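Local coordinates for protein S12 family peptidase (Streptomyces sp. 82F2, PDB 3WWX) that probably hydrolyses amide bonds with preference for D-configured substrates, as a secreted serine hydrolase of the beta-lactamase-like S12 peptidase family, at residues A17-D31 and G319-G332. Numbering follows the deposited sequence.
With DIA (octane 1,8-diamine), chain B.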
ATOM      1  N   ALA A  17      -7.677  17.992   8.768  1.00 16.76           N
ATOM      2  CA  ALA A  17      -8.296  16.693   8.547  1.00 16.02           C
ATOM      3  C   ALA A  17      -9.368  16.416   9.596  1.00 14.25           C
ATOM      4  O   ALA A  17     -10.457  15.945   9.277  1.00 16.68           O
ATOM      5  CB  ALA A  17      -7.216  15.614   8.588  1.00 14.20           C
ATOM      6  N   VAL A  18      -9.038  16.714  10.841  1.00 15.51           N
ATOM      7  CA  VAL A  18      -9.976  16.524  11.941  1.00 15.65           C
ATOM      8  C   VAL A  18     -11.184  17.452  11.763  1.00 18.38           C
ATOM      9  O   VAL A  18     -12.323  17.029  11.939  1.00 18.24           O
ATOM     10  CB  VAL A  18      -9.289  16.721  13.302  1.00 15.38           C
ATOM     11  CG1 VAL A  18     -10.296  16.780  14.441  1.00 16.94           C
ATOM     12  CG2 VAL A  18      -8.324  15.587  13.572  1.00 17.47           C
ATOM     13  N   ALA A  19     -10.945  18.700  11.374  1.00 18.60           N
ATOM     14  CA  ALA A  19     -12.072  19.596  11.064  1.00 18.19           C
ATOM     15  C   ALA A  19     -12.976  19.070   9.939  1.00 22.71           C
ATOM     16  O   ALA A  19     -14.175  19.381   9.902  1.00 23.32           O
ATOM     17  CB  ALA A  19     -11.559  20.977  10.711  1.00 20.30           C
ATOM     18  N   ASP A  20     -12.409  18.284   9.023  1.00 19.29           N
ATOM     19  CA  ASP A  20     -13.129  17.719   7.883  1.00 18.67           C
ATOM     20  C   ASP A  20     -13.918  16.464   8.264  1.00 18.68           C
ATOM     21  O   ASP A  20     -14.665  15.930   7.447  1.00 22.06           O
ATOM     22  CB  ASP A  20     -12.138  17.361   6.761  1.00 22.69           C
ATOM     23  CG  ASP A  20     -12.814  17.108   5.431  1.00 26.76           C
ATOM     24  OD1 ASP A  20     -13.666  17.938   5.031  1.00 30.64           O
ATOM     25  OD2 ASP A  20     -12.496  16.087   4.771  1.00 24.60           O
ATOM     26  N   GLY A  21     -13.715  15.985   9.492  1.00 16.95           N
ATOM     27  CA  GLY A  21     -14.447  14.831   9.995  1.00 16.63           C
ATOM     28  C   GLY A  21     -13.609  13.648  10.448  1.00 18.84           C
ATOM     29  O   GLY A  21     -14.172  12.680  10.949  1.00 18.28           O
ATOM     30  N   VAL A  22     -12.291  13.698  10.285  1.00 15.87           N
ATOM     31  CA  VAL A  22     -11.457  12.617  10.810  1.00 12.68           C
ATOM     32  C   VAL A  22     -11.473  12.621  12.342  1.00 14.16           C
ATOM     33  O   VAL A  22     -11.101  13.619  12.965  1.00 14.85           O
ATOM     34  CB  VAL A  22      -9.993  12.735  10.313  1.00 12.45           C
ATOM     35  CG1 VAL A  22      -9.091  11.688  10.977  1.00 12.97           C
ATOM     36  CG2 VAL A  22      -9.939  12.583   8.812  1.00 14.34           C
ATOM     37  N   PRO A  23     -11.865  11.501  12.978  1.00 13.28           N
ATOM     38  CA  PRO A  23     -11.850  11.528  14.449  1.00 13.72           C
ATOM     39  C   PRO A  23     -10.468  11.713  15.071  1.00 15.25           C
ATOM     40  O   PRO A  23     -10.328  12.413  16.071  1.00 15.21           O
ATOM     41  CB  PRO A  23     -12.470  10.169  14.823  1.00 14.77           C
ATOM     42  CG  PRO A  23     -13.418   9.893  13.690  1.00 11.89           C
ATOM     43  CD  PRO A  23     -12.633  10.353  12.469  1.00 13.51           C
ATOM     44  N   GLY A  24      -9.443  11.092  14.492  1.00 12.63           N
ATOM     45  CA  GLY A  24      -8.100  11.216  14.998  1.00 12.45           C
ATOM     46  C   GLY A  24      -7.075  11.067  13.884  1.00 12.43           C
ATOM     47  O   GLY A  24      -7.120  10.099  13.113  1.00 12.18           O
ATOM     48  N   ALA A  25      -6.159  12.029  13.807  1.00 12.83           N
ATOM     49  CA  ALA A  25      -5.118  12.074  12.791  1.00 11.95           C
ATOM     50  C   ALA A  25      -3.759  12.026  13.460  1.00 11.98           C
ATOM     51  O   ALA A  25      -3.536  12.645  14.498  1.00 13.05           O
ATOM     52  CB  ALA A  25      -5.252  13.350  11.972  1.00 13.28           C
ATOM     53  N   VAL A  26      -2.835  11.277  12.872  1.00 10.29           N
ATOM     54  CA  VAL A  26      -1.463  11.206  13.367  1.00 11.29           C
ATOM     55  C   VAL A  26      -0.486  11.275  12.206  1.00 11.75           C
ATOM     56  O   VAL A  26      -0.764  10.759  11.117  1.00 11.42           O
ATOM     57  CB  VAL A  26      -1.211   9.900  14.179  1.00 12.07           C
ATOM     58  CG1 VAL A  26      -1.595   8.657  13.372  1.00 10.26           C
ATOM     59  CG2 VAL A  26       0.222   9.801  14.668  1.00 12.61           C
ATOM     60  N   ALA A  27       0.660  11.914  12.434  1.00 12.41           N
ATOM     61  CA  ALA A  27       1.768  11.869  11.482  1.00 11.59           C
ATOM     62  C   ALA A  27       3.069  11.983  12.231  1.00 13.17           C
ATOM     63  O   ALA A  27       3.121  12.493  13.361  1.00 11.82           O
ATOM     64  CB  ALA A  27       1.659  12.976  10.435  1.00 12.09           C
ATOM     65  N   GLN A  28       4.109  11.429  11.624  1.00 11.70           N
ATOM     66  CA  GLN A  28       5.469  11.668  12.055  1.00 11.04           C
ATOM     67  C   GLN A  28       6.283  12.046  10.844  1.00 10.58           C
ATOM     68  O   GLN A  28       5.967  11.646   9.725  1.00 10.47           O
ATOM     69  CB  GLN A  28       6.077  10.443  12.718  1.00 11.04           C
ATOM     70  CG  GLN A  28       5.444  10.065  14.047  1.00 10.47           C
ATOM     71  CD  GLN A  28       6.070   8.819  14.648  1.00 10.68           C
ATOM     72  OE1 GLN A  28       7.230   8.495  14.362  1.00 12.45           O
ATOM     73  NE2 GLN A  28       5.319   8.103  15.480  1.00 12.75           N
ATOM     74  N   ALA A  29       7.354  12.804  11.073  1.00 11.33           N
ATOM     75  CA  ALA A  29       8.199  13.257   9.979  1.00 10.31           C
ATOM     76  C   ALA A  29       9.619  13.401  10.470  1.00 12.91           C
ATOM     77  O   ALA A  29       9.867  13.530  11.664  1.00 13.72           O
ATOM     78  CB  ALA A  29       7.699  14.583   9.428  1.00 12.83           C
ATOM     79  N   ARG A  30      10.549  13.366   9.541  1.00 11.08           N
ATOM     80  CA  ARG A  30      11.958  13.541   9.874  1.00 10.42           C
ATOM     81  C   ARG A  30      12.616  14.197   8.682  1.00  9.89           C
ATOM     82  O   ARG A  30      12.812  13.582   7.632  1.00 10.63           O
ATOM     83  CB  ARG A  30      12.604  12.194  10.236  1.00 12.81           C
ATOM     84  CG  ARG A  30      14.035  12.283  10.695  1.00 14.89           C
ATOM     85  CD  ARG A  30      14.450  10.916  11.235  1.00 20.94           C
ATOM     86  NE  ARG A  30      15.804  10.917  11.751  1.00 29.39           N
ATOM     87  CZ  ARG A  30      16.758  10.068  11.384  1.00 26.54           C
ATOM     88  NH1 ARG A  30      16.519   9.116  10.492  1.00 22.32           N
ATOM     89  NH2 ARG A  30      17.961  10.175  11.928  1.00 30.16           N
ATOM     90  N   ASP A  31      12.936  15.478   8.859  1.00 12.46           N
ATOM     91  CA  ASP A  31      13.508  16.302   7.802  1.00 14.55           C
ATOM     92  C   ASP A  31      15.018  16.390   8.048  1.00 14.03           C
ATOM     93  O   ASP A  31      15.488  17.163   8.872  1.00 14.61           O
ATOM     94  CB  ASP A  31      12.806  17.659   7.793  1.00 12.69           C
ATOM     95  CG  ASP A  31      13.176  18.506   6.596  1.00 14.37           C
ATOM     96  OD1 ASP A  31      14.360  18.464   6.202  1.00 14.98           O
ATOM     97  OD2 ASP A  31      12.295  19.213   6.033  1.00 13.04           O
ATOM     98  N   GLY A 319      16.212  11.299   2.576  1.00 11.80           N
ATOM     99  CA  GLY A 319      16.626  12.172   3.654  1.00 11.56           C
ATOM    100  C   GLY A 319      15.511  12.832   4.439  1.00 10.80           C
ATOM    101  O   GLY A 319      15.693  13.195   5.597  1.00 11.97           O
ATOM    102  N   HIS A 320      14.362  13.003   3.793  1.00 11.53           N
ATOM    103  CA  HIS A 320      13.223  13.686   4.385  1.00 10.41           C
ATOM    104  C   HIS A 320      12.022  12.755   4.232  1.00 11.45           C
ATOM    105  O   HIS A 320      11.631  12.442   3.115  1.00 11.54           O
ATOM    106  CB  HIS A 320      12.961  15.015   3.675  1.00 10.91           C
ATOM    107  CG  HIS A 320      11.819  15.799   4.242  1.00 10.53           C
ATOM    108  ND1 HIS A 320      11.380  16.983   3.683  1.00 11.91           N
ATOM    109  CD2 HIS A 320      11.031  15.575   5.321  1.00 12.17           C
ATOM    110  CE1 HIS A 320      10.362  17.441   4.384  1.00 11.91           C
ATOM    111  NE2 HIS A 320      10.129  16.612   5.383  1.00 11.90           N
ATOM    112  N   SER A 321      11.478  12.318   5.362  1.00 10.39           N
ATOM    113  CA  SER A 321      10.363  11.365   5.374  1.00  9.68           C
ATOM    114  C   SER A 321       9.143  11.871   6.143  1.00 10.23           C
ATOM    115  O   SER A 321       9.234  12.755   7.005  1.00 11.23           O
ATOM    116  CB  SER A 321      10.832  10.048   5.984  1.00 10.20           C
ATOM    117  OG  SER A 321      11.354  10.242   7.275  1.00 11.89           O
ATOM    118  N   LEU A 322       8.010  11.235   5.833  1.00  9.51           N
ATOM    119  CA  LEU A 322       6.725  11.526   6.449  1.00 10.69           C
ATOM    120  C   LEU A 322       5.882  10.261   6.401  1.00  9.43           C
ATOM    121  O   LEU A 322       5.888   9.557   5.398  1.00 10.77           O
ATOM    122  CB  LEU A 322       6.028  12.622   5.658  1.00 10.41           C
ATOM    123  CG  LEU A 322       4.543  12.917   5.968  1.00 11.05           C
ATOM    124  CD1 LEU A 322       4.357  13.549   7.332  1.00 12.55           C
ATOM    125  CD2 LEU A 322       3.923  13.807   4.864  1.00 11.06           C
ATOM    126  N   ALA A 323       5.131   9.989   7.458  1.00  9.60           N
ATOM    127  CA  ALA A 323       4.115   8.923   7.402  1.00  9.67           C
ATOM    128  C   ALA A 323       3.003   9.295   8.340  1.00 10.79           C
ATOM    129  O   ALA A 323       3.217  10.000   9.319  1.00 11.16           O
ATOM    130  CB  ALA A 323       4.708   7.568   7.779  1.00 10.17           C
ATOM    131  N   GLY A 324       1.798   8.833   8.053  1.00 10.23           N
ATOM    132  CA  GLY A 324       0.683   9.148   8.932  1.00  9.49           C
ATOM    133  C   GLY A 324      -0.590   8.434   8.563  1.00  9.58           C
ATOM    134  O   GLY A 324      -0.641   7.665   7.607  1.00  9.66           O
ATOM    135  N   ASN A 325      -1.645   8.750   9.309  1.00  9.97           N
ATOM    136  CA  ASN A 325      -2.901   8.016   9.206  1.00 10.32           C
ATOM    137  C   ASN A 325      -4.090   8.848   9.648  1.00 10.11           C
ATOM    138  O   ASN A 325      -4.007   9.582  10.653  1.00 10.67           O
ATOM    139  CB  ASN A 325      -2.826   6.736  10.054  1.00  9.22           C
ATOM    140  CG  ASN A 325      -4.072   5.866   9.914  1.00 10.21           C
ATOM    141  OD1 ASN A 325      -4.947   5.842  10.785  1.00  9.77           O
ATOM    142  ND2 ASN A 325      -4.169   5.147   8.804  1.00  9.27           N
ATOM    143  N   PHE A 326      -5.189   8.691   8.920  1.00  9.20           N
ATOM    144  CA  PHE A 326      -6.503   9.156   9.344  1.00 10.28           C
ATOM    145  C   PHE A 326      -7.347   7.932   9.654  1.00  9.90           C
ATOM    146  O   PHE A 326      -7.364   6.979   8.871  1.00 10.50           O
ATOM    147  CB  PHE A 326      -7.207   9.913   8.211  1.00 11.25           C
ATOM    148  CG  PHE A 326      -6.450  11.110   7.675  1.00 10.38           C
ATOM    149  CD1 PHE A 326      -5.621  11.863   8.483  1.00 12.33           C
ATOM    150  CD2 PHE A 326      -6.626  11.487   6.365  1.00 13.52           C
ATOM    151  CE1 PHE A 326      -4.955  12.969   7.977  1.00 13.77           C
ATOM    152  CE2 PHE A 326      -5.965  12.606   5.844  1.00 14.27           C
ATOM    153  CZ  PHE A 326      -5.136  13.339   6.663  1.00 12.39           C
ATOM    154  N   ASN A 327      -8.116   7.971  10.750  1.00  9.65           N
ATOM    155  CA  ASN A 327      -8.968   6.833  11.138  1.00 10.50           C
ATOM    156  C   ASN A 327     -10.427   7.004  10.698  1.00 10.84           C
ATOM    157  O   ASN A 327     -11.348   6.436  11.302  1.00 11.53           O
ATOM    158  CB  ASN A 327      -8.865   6.541  12.629  1.00 10.33           C
ATOM    159  CG  ASN A 327      -9.424   7.646  13.483  1.00 10.45           C
ATOM    160  OD1 ASN A 327      -9.759   8.725  12.989  1.00 11.60           O
ATOM    161  ND2 ASN A 327      -9.555   7.367  14.777  1.00 11.97           N
ATOM    162  N   ALA A 328     -10.632   7.780   9.641  1.00 12.43           N
ATOM    163  CA  ALA A 328     -11.901   7.771   8.911  1.00 12.47           C
ATOM    164  C   ALA A 328     -11.535   7.585   7.465  1.00 14.61           C
ATOM    165  O   ALA A 328     -10.549   8.160   6.985  1.00 14.91           O
ATOM    166  CB  ALA A 328     -12.651   9.062   9.097  1.00 16.04           C
ATOM    167  N   ASP A 329     -12.322   6.812   6.746  1.00 14.74           N
ATOM    168  CA  ASP A 329     -12.011   6.577   5.343  1.00 14.76           C
ATOM    169  C   ASP A 329     -12.857   7.425   4.400  1.00 17.55           C
ATOM    170  O   ASP A 329     -12.776   7.247   3.184  1.00 22.56           O
ATOM    171  CB  ASP A 329     -12.097   5.094   4.998  1.00 15.46           C
ATOM    172  CG  ASP A 329     -13.439   4.482   5.333  1.00 16.12           C
ATOM    173  OD1 ASP A 329     -14.441   5.216   5.473  1.00 16.68           O
ATOM    174  OD2 ASP A 329     -13.491   3.243   5.450  1.00 14.22           O
ATOM    175  N   TRP A 330     -13.630   8.361   4.952  1.00 14.93           N
ATOM    176  CA  TRP A 330     -14.536   9.210   4.172  1.00 17.71           C
ATOM    177  C   TRP A 330     -14.163  10.685   4.232  1.00 18.59           C
ATOM    178  O   TRP A 330     -14.826  11.520   3.595  1.00 21.39           O
ATOM    179  CB  TRP A 330     -15.978   9.061   4.667  1.00 16.47           C
ATOM    180  CG  TRP A 330     -16.226   9.699   6.013  1.00 15.88           C
ATOM    181  CD1 TRP A 330     -16.540  11.013   6.258  1.00 17.21           C
ATOM    182  CD2 TRP A 330     -16.159   9.071   7.297  1.00 15.44           C
ATOM    183  NE1 TRP A 330     -16.664  11.235   7.601  1.00 17.58           N
ATOM    184  CE2 TRP A 330     -16.442  10.054   8.266  1.00 15.32           C
ATOM    185  CE3 TRP A 330     -15.890   7.768   7.724  1.00 13.42           C
ATOM    186  CZ2 TRP A 330     -16.453   9.783   9.612  1.00 17.25           C
ATOM    187  CZ3 TRP A 330     -15.912   7.501   9.060  1.00 13.49           C
ATOM    188  CH2 TRP A 330     -16.193   8.493   9.995  1.00 16.36           C
ATOM    189  N   ALA A 331     -13.121  11.013   4.986  1.00 18.39           N
ATOM    190  CA  ALA A 331     -12.766  12.401   5.223  1.00 20.54           C
ATOM    191  C   ALA A 331     -11.272  12.550   5.398  1.00 19.55           C
ATOM    192  O   ALA A 331     -10.571  11.573   5.667  1.00 18.43           O
ATOM    193  CB  ALA A 331     -13.471  12.916   6.442  1.00 21.57           C
ATOM    194  N   GLY A 332     -10.804  13.790   5.257  1.00 18.68           N
ATOM    195  CA  GLY A 332      -9.399  14.115   5.402  1.00 19.67           C
ATOM    196  C   GLY A 332      -8.683  14.068   4.071  1.00 17.28           C
ATOM    197  O   GLY A 332      -8.806  13.117   3.313  1.00 21.71           O
TER
HETATM  198  N1  DIA B 401     -16.427   1.089   2.232  1.00 34.88           N
HETATM  199  C1  DIA B 401     -15.721   0.142   3.031  1.00 27.45           C
HETATM  200  C2  DIA B 401     -14.299   0.483   3.425  1.00 28.36           C
HETATM  201  C3  DIA B 401     -13.538   1.271   2.411  1.00 28.24           C
HETATM  202  C4  DIA B 401     -12.313   0.622   1.801  1.00 31.68           C
HETATM  203  C5  DIA B 401     -11.061   1.429   2.025  1.00 33.32           C
HETATM  204  C6  DIA B 401     -11.183   2.885   1.650  1.00 31.32           C
HETATM  205  C7  DIA B 401      -9.967   3.658   2.053  1.00 31.80           C
HETATM  206  C8  DIA B 401     -10.062   5.033   1.451  1.00 32.97           C
HETATM  207  N8  DIA B 401      -9.220   5.904   2.193  1.00 34.07           N
HETATM  208  O   HOH W   1      12.719  19.296   3.225  1.00 11.97           O
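Phe326 packs against Ala17, Val22 and Ala25, where the chain passes from helix 8-19 through a short loop into strand 24-31. Its CB sits 3.8 Å from Val22 CG1, with CG2 of the same valine about as near, the two side chains crossing at roughly a right angle. Swung anti to the carbonyl carbon (chi1 -58°), CG meets Val22 CG2, and Phe326 CD1 comes to lie 3.8 Å from Ala25 CB. Farther out, the methyl of Ala17 sits over the ring face, nearest CE1 and CZ, a CH-pi contact with Ala17 CB 3.9 Å from the centroid; Val337 of helix 334-343 also touches this side chain. Strands 24-31 and 320-326 run antiparallel, the first and last strands of the chain side by side in the central sheet, as in the beta-lactamase fold. Paired backbone bonds link Val26 with Asn325, Gln28 with Ala323 and Arg30 with Ser321. At the far end the Asp31 carboxylate stacks on His320, planes 28° apart, with Asp31 OD2 3.1 Å from His320 CE1; a water bridges Asp31 OD2 and His320 ND1, weakly at ND1, while His320 NE2 bonds Glu341. Beyond Phe326, Asn327 OD1 takes the Gly24 N-H (2.8 Å), tilted out of the carbonyl plane. Asp20 OD2 receives Gly332 N at 2.9 Å, almost straight at 172°, through its anti lone pair. Between these bonds the loop passes Asp329, which borders the diamine pocket and bonds Ser213.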